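Local structure of uncharacterized protein (4XE7) at residues Asn199-Ile213 / Tyr401-Leu413. The protein is a bacterial actin-like protein of the ParM type that probably assembles into cytoskeletal filaments which segregate plasmid DNA. Numbering follows the deposited sequence.
Sequences NVEGVSSVLAILFDI and YFTSRSYLIANLL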
loop_
_atom_site.group_PDB
_atom_site.type_symbol
_atom_site.label_atom_id
_atom_site.label_comp_id
_atom_site.label_asym_id
_atom_site.label_seq_id
_atom_site.Cartn_x
_atom_site.Cartn_y
_atom_site.Cartn_z
ATOM N N ASN A 199 -4.731 -1.631 -16.859
ATOM C CA ASN A 199 -5.224 -0.287 -16.620
ATOM C C ASN A 199 -4.072 0.705 -16.678
ATOM O O ASN A 199 -2.896 0.309 -16.665
ATOM C CB ASN A 199 -5.940 -0.207 -15.267
ATOM C CG ASN A 199 -7.017 -1.282 -15.106
ATOM O OD1 ASN A 199 -8.126 -1.146 -15.620
ATOM N ND2 ASN A 199 -6.683 -2.369 -14.393
ATOM N N VAL A 200 -4.421 1.987 -16.746
ATOM C CA VAL A 200 -3.443 3.065 -16.747
ATOM C C VAL A 200 -2.938 3.321 -15.342
ATOM O O VAL A 200 -3.660 3.925 -14.551
ATOM C CB VAL A 200 -4.052 4.385 -17.267
ATOM C CG1 VAL A 200 -2.987 5.468 -17.371
ATOM C CG2 VAL A 200 -4.780 4.172 -18.587
ATOM N N GLU A 201 -1.718 2.895 -15.025
ATOM C CA GLU A 201 -1.183 3.141 -13.686
ATOM C C GLU A 201 -1.098 4.651 -13.486
ATOM O O GLU A 201 -0.789 5.385 -14.418
ATOM C CB GLU A 201 0.189 2.481 -13.493
ATOM C CG GLU A 201 0.608 2.340 -12.032
ATOM C CD GLU A 201 2.019 1.795 -11.864
ATOM O OE1 GLU A 201 2.960 2.402 -12.415
ATOM O OE2 GLU A 201 2.187 0.761 -11.180
ATOM N N GLY A 202 -1.394 5.122 -12.286
ATOM C CA GLY A 202 -1.401 6.553 -12.045
ATOM C C GLY A 202 -2.794 7.152 -12.080
ATOM O O GLY A 202 -3.441 7.280 -11.041
ATOM N N VAL A 203 -3.283 7.500 -13.264
ATOM C CA VAL A 203 -4.580 8.169 -13.320
ATOM C C VAL A 203 -5.740 7.223 -12.971
ATOM O O VAL A 203 -6.842 7.685 -12.665
ATOM C CB VAL A 203 -4.833 8.816 -14.696
ATOM C CG1 VAL A 203 -5.290 7.777 -15.714
ATOM C CG2 VAL A 203 -5.857 9.953 -14.563
ATOM N N SER A 204 -5.493 5.909 -12.987
ATOM C CA SER A 204 -6.501 4.940 -12.540
ATOM C C SER A 204 -6.911 5.182 -11.104
ATOM O O SER A 204 -8.021 4.846 -10.712
ATOM C CB SER A 204 -5.999 3.493 -12.647
ATOM O OG SER A 204 -5.682 3.146 -13.974
ATOM N N SER A 205 -5.994 5.746 -10.322
ATOM C CA SER A 205 -6.192 5.924 -8.895
ATOM C C SER A 205 -7.406 6.785 -8.583
ATOM O O SER A 205 -7.927 6.755 -7.463
ATOM C CB SER A 205 -4.937 6.517 -8.261
ATOM O OG SER A 205 -3.841 5.632 -8.426
ATOM N N VAL A 206 -7.849 7.528 -9.594
ATOM C CA VAL A 206 -9.081 8.289 -9.563
ATOM C C VAL A 206 -10.275 7.405 -9.207
ATOM O O VAL A 206 -11.150 7.810 -8.435
ATOM C CB VAL A 206 -9.326 8.975 -10.940
ATOM C CG1 VAL A 206 -10.748 9.488 -11.063
ATOM C CG2 VAL A 206 -8.342 10.106 -11.149
ATOM N N LEU A 207 -10.311 6.195 -9.761
ATOM C CA LEU A 207 -11.405 5.277 -9.452
ATOM C C LEU A 207 -11.524 5.010 -7.944
ATOM O O LEU A 207 -12.633 4.971 -7.409
ATOM C CB LEU A 207 -11.230 3.955 -10.203
ATOM C CG LEU A 207 -11.703 3.987 -11.649
ATOM C CD1 LEU A 207 -11.302 2.710 -12.383
ATOM C CD2 LEU A 207 -13.207 4.192 -11.672
ATOM N N ALA A 208 -10.386 4.847 -7.270
ATOM C CA ALA A 208 -10.386 4.479 -5.851
ATOM C C ALA A 208 -10.731 5.673 -4.974
ATOM O O ALA A 208 -11.096 5.510 -3.813
ATOM C CB ALA A 208 -9.052 3.902 -5.436
ATOM N N ILE A 209 -10.611 6.873 -5.530
ATOM C CA ILE A 209 -11.048 8.062 -4.814
ATOM C C ILE A 209 -12.552 8.234 -4.982
ATOM O O ILE A 209 -13.260 8.575 -4.028
ATOM C CB ILE A 209 -10.273 9.293 -5.298
ATOM C CG1 ILE A 209 -8.830 9.178 -4.789
ATOM C CG2 ILE A 209 -10.931 10.580 -4.816
ATOM C CD1 ILE A 209 -7.823 9.958 -5.591
ATOM N N LEU A 210 -13.042 7.945 -6.183
ATOM C CA LEU A 210 -14.463 8.126 -6.489
ATOM C C LEU A 210 -15.358 7.002 -5.979
ATOM O O LEU A 210 -16.507 7.248 -5.632
ATOM C CB LEU A 210 -14.669 8.252 -7.997
ATOM C CG LEU A 210 -14.132 9.484 -8.725
ATOM C CD1 LEU A 210 -14.282 9.241 -10.213
ATOM C CD2 LEU A 210 -14.895 10.722 -8.308
ATOM N N PHE A 211 -14.853 5.767 -5.962
ATOM C CA PHE A 211 -15.714 4.628 -5.629
ATOM C C PHE A 211 -15.141 3.735 -4.539
ATOM O O PHE A 211 -13.922 3.666 -4.338
ATOM C CB PHE A 211 -15.996 3.805 -6.893
ATOM C CG PHE A 211 -16.703 4.588 -7.968
ATOM C CD1 PHE A 211 -18.080 4.739 -7.943
ATOM C CD2 PHE A 211 -15.994 5.187 -8.992
ATOM C CE1 PHE A 211 -18.739 5.467 -8.927
ATOM C CE2 PHE A 211 -16.652 5.920 -9.983
ATOM C CZ PHE A 211 -18.021 6.059 -9.945
ATOM N N ASP A 212 -16.037 3.066 -3.821
ATOM C CA ASP A 212 -15.661 2.050 -2.836
ATOM C C ASP A 212 -16.545 0.819 -3.106
ATOM O O ASP A 212 -17.531 0.918 -3.843
ATOM C CB ASP A 212 -15.838 2.594 -1.407
ATOM C CG ASP A 212 -15.184 1.722 -0.336
ATOM O OD1 ASP A 212 -14.496 0.741 -0.673
ATOM O OD2 ASP A 212 -15.345 2.046 0.868
ATOM N N ILE A 213 -16.180 -0.339 -2.559
ATOM C CA ILE A 213 -17.034 -1.520 -2.647
ATOM C C ILE A 213 -17.341 -1.988 -1.228
ATOM O O ILE A 213 -16.437 -2.355 -0.478
ATOM C CB ILE A 213 -16.382 -2.668 -3.445
ATOM C CG1 ILE A 213 -15.881 -2.180 -4.809
ATOM C CG2 ILE A 213 -17.355 -3.848 -3.598
ATOM C CD1 ILE A 213 -15.106 -3.268 -5.596
ATOM N N TYR A 401 -3.201 1.656 -0.977
ATOM C CA TYR A 401 -3.801 0.661 -1.859
ATOM C C TYR A 401 -4.716 1.261 -2.937
ATOM O O TYR A 401 -5.536 0.566 -3.521
ATOM C CB TYR A 401 -4.568 -0.359 -1.007
ATOM C CG TYR A 401 -3.647 -1.126 -0.085
ATOM C CD1 TYR A 401 -2.828 -2.146 -0.584
ATOM C CD2 TYR A 401 -3.558 -0.819 1.263
ATOM C CE1 TYR A 401 -1.971 -2.843 0.237
ATOM C CE2 TYR A 401 -2.693 -1.505 2.097
ATOM C CZ TYR A 401 -1.906 -2.521 1.583
ATOM O OH TYR A 401 -1.044 -3.220 2.410
ATOM N N PHE A 402 -4.580 2.554 -3.204
ATOM C CA PHE A 402 -5.453 3.206 -4.181
ATOM C C PHE A 402 -5.253 2.604 -5.580
ATOM O O PHE A 402 -6.186 2.536 -6.384
ATOM C CB PHE A 402 -5.197 4.722 -4.227
ATOM C CG PHE A 402 -5.982 5.528 -3.196
ATOM C CD1 PHE A 402 -6.878 4.925 -2.334
ATOM C CD2 PHE A 402 -5.824 6.911 -3.122
ATOM C CE1 PHE A 402 -7.600 5.673 -1.422
ATOM C CE2 PHE A 402 -6.538 7.664 -2.221
ATOM C CZ PHE A 402 -7.430 7.046 -1.358
ATOM N N THR A 403 -4.026 2.181 -5.872
ATOM C CA THR A 403 -3.741 1.564 -7.163
ATOM C C THR A 403 -4.399 0.185 -7.272
ATOM O O THR A 403 -5.092 -0.097 -8.249
ATOM C CB THR A 403 -2.241 1.431 -7.398
ATOM O OG1 THR A 403 -1.642 2.732 -7.348
ATOM C CG2 THR A 403 -1.961 0.774 -8.752
ATOM N N SER A 404 -4.179 -0.676 -6.280
ATOM C CA SER A 404 -4.799 -2.001 -6.310
ATOM C C SER A 404 -6.319 -1.927 -6.188
ATOM O O SER A 404 -7.026 -2.707 -6.828
ATOM C CB SER A 404 -4.232 -2.915 -5.215
ATOM O OG SER A 404 -4.166 -2.274 -3.958
ATOM N N ARG A 405 -6.827 -1.009 -5.364
ATOM C CA ARG A 405 -8.269 -0.815 -5.267
ATOM C C ARG A 405 -8.859 -0.344 -6.590
ATOM O O ARG A 405 -9.960 -0.767 -6.958
ATOM C CB ARG A 405 -8.625 0.185 -4.156
ATOM C CG ARG A 405 -8.365 -0.351 -2.764
ATOM C CD ARG A 405 -8.354 0.756 -1.720
ATOM N NE ARG A 405 -9.670 1.341 -1.570
ATOM C CZ ARG A 405 -10.568 0.954 -0.672
ATOM N NH1 ARG A 405 -10.297 -0.019 0.175
ATOM N NH2 ARG A 405 -11.744 1.548 -0.622
ATOM N N SER A 406 -8.140 0.524 -7.304
ATOM C CA SER A 406 -8.605 0.986 -8.620
ATOM C C SER A 406 -8.707 -0.176 -9.601
ATOM O O SER A 406 -9.709 -0.324 -10.297
ATOM C CB SER A 406 -7.670 2.057 -9.195
ATOM O OG SER A 406 -7.643 3.212 -8.372
ATOM N N TYR A 407 -7.651 -0.974 -9.673
ATOM C CA TYR A 407 -7.688 -2.178 -10.490
ATOM C C TYR A 407 -8.877 -3.051 -10.077
ATOM O O TYR A 407 -9.636 -3.508 -10.925
ATOM C CB TYR A 407 -6.370 -2.955 -10.377
ATOM C CG TYR A 407 -5.138 -2.187 -10.854
ATOM C CD1 TYR A 407 -5.273 -1.026 -11.610
ATOM C CD2 TYR A 407 -3.849 -2.616 -10.536
ATOM C CE1 TYR A 407 -4.172 -0.321 -12.050
ATOM C CE2 TYR A 407 -2.718 -1.906 -10.982
ATOM C CZ TYR A 407 -2.901 -0.762 -11.742
ATOM O OH TYR A 407 -1.828 -0.026 -12.198
ATOM N N LEU A 408 -9.052 -3.269 -8.770
ATOM C CA LEU A 408 -10.138 -4.128 -8.291
ATOM C C LEU A 408 -11.509 -3.614 -8.768
ATOM O O LEU A 408 -12.318 -4.377 -9.298
ATOM C CB LEU A 408 -10.113 -4.233 -6.755
ATOM C CG LEU A 408 -11.294 -4.939 -6.065
ATOM C CD1 LEU A 408 -11.502 -6.367 -6.583
ATOM C CD2 LEU A 408 -11.126 -4.946 -4.544
ATOM N N ILE A 409 -11.768 -2.323 -8.579
ATOM C CA ILE A 409 -13.028 -1.728 -9.042
ATOM C C ILE A 409 -13.216 -1.894 -10.565
ATOM O O ILE A 409 -14.309 -2.238 -11.031
ATOM C CB ILE A 409 -13.102 -0.234 -8.663
ATOM C CG1 ILE A 409 -13.154 -0.087 -7.137
ATOM C CG2 ILE A 409 -14.316 0.454 -9.301
ATOM C CD1 ILE A 409 -12.628 1.247 -6.638
ATOM N N ALA A 410 -12.151 -1.656 -11.329
ATOM C CA ALA A 410 -12.181 -1.859 -12.772
ATOM C C ALA A 410 -12.513 -3.312 -13.069
ATOM O O ALA A 410 -13.310 -3.609 -13.962
ATOM C CB ALA A 410 -10.839 -1.473 -13.412
ATOM N N ASN A 411 -11.914 -4.217 -12.298
ATOM C CA ASN A 411 -12.166 -5.646 -12.473
ATOM C C ASN A 411 -13.629 -6.030 -12.202
ATOM O O ASN A 411 -14.210 -6.813 -12.944
ATOM C CB ASN A 411 -11.234 -6.455 -11.572
ATOM C CG ASN A 411 -10.975 -7.857 -12.110
ATOM O OD1 ASN A 411 -11.465 -8.228 -13.182
ATOM N ND2 ASN A 411 -10.201 -8.640 -11.367
ATOM N N LEU A 412 -14.217 -5.481 -11.142
ATOM C CA LEU A 412 -15.624 -5.742 -10.833
ATOM C C LEU A 412 -16.518 -5.228 -11.959
ATOM O O LEU A 412 -17.403 -5.943 -12.444
ATOM C CB LEU A 412 -16.023 -5.101 -9.496
ATOM C CG LEU A 412 -17.508 -5.226 -9.140
ATOM C CD1 LEU A 412 -17.934 -6.687 -9.095
ATOM C CD2 LEU A 412 -17.817 -4.543 -7.812
ATOM N N LEU A 413 -16.273 -3.993 -12.390
ATOM C CA LEU A 413 -17.055 -3.397 -13.470
ATOM C C LEU A 413 -16.955 -4.222 -14.760
ATOM O O LEU A 413 -17.953 -4.447 -15.454
ATOM C CB LEU A 413 -16.606 -1.961 -13.713
ATOM C CG LEU A 413 -16.970 -0.968 -12.607
ATOM C CD1 LEU A 413 -16.199 0.343 -12.785
ATOM C CD2 LEU A 413 -18.475 -0.716 -12.597
HETATM O O HOH W 1 -11.611 2.885 -3.116
#
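Asn-199, near the end of strand 188-200, lays its amide beside the ring of Tyr-407. The two planes lie 19° apart, and ND2 comes within 3.4 Å of Tyr-407 CD1 while hydrogen-bonding to Gly-152 O and Ser-151 OG, the latter also bonded to Tyr-407 O; OD1 rests against the methyl of Ala-410. Glu-201 passes the far end of the same ring with its aliphatic part, CG lying 3.4 Å from Tyr-407 OH, a buried hydroxyl for which the model holds no partner. Where helix 205-210 begins, Ser-204 O lies 2.9 Å from Ser-406 OG. With its OG turned back beside the backbone N (chi1 -63°), Ser-406 also sits close to its own helix's Phe-402 O, two carbonyls within reach of one hydroxyl proton, and it accepts a weak bond from Ala-208 N. Around this small side chain the helices come to 7.3 Å between axes and cross at 83°. Ala-208 fills the crossing, its methyl 3.3 Å from Phe-402 O. The Phe-402 ring reaches on to Ile-209, whose CG1 meets CE2 at 3.8 Å. At the C-terminal end of helix 205-210, Ile-409 CD1 packs against the carbonyl oxygens of Leu-207 and Phe-211. Asp-212 OD1 makes a salt bridge to Arg-405 NH2 (2.9 Å), weak as a hydrogen bond, and accepts from Ile-213 N; NH2 also donates to a water that bonds Ala-208 O and Phe-211 O, tying arginine to the helix end. Ile-213 CD1 meets Leu-412 CD2 tip to tip at 3.7 Å. In a two-lobed chain consistent with an actin-like fold, helix 402-418 thus lies across the connection from strand 188-200 to the hairpin of strands 211-214 and 217-220, with Ser-25 of strand 21-27 beside Leu-408 and Ile-33 of strand 33-45 against Arg-405.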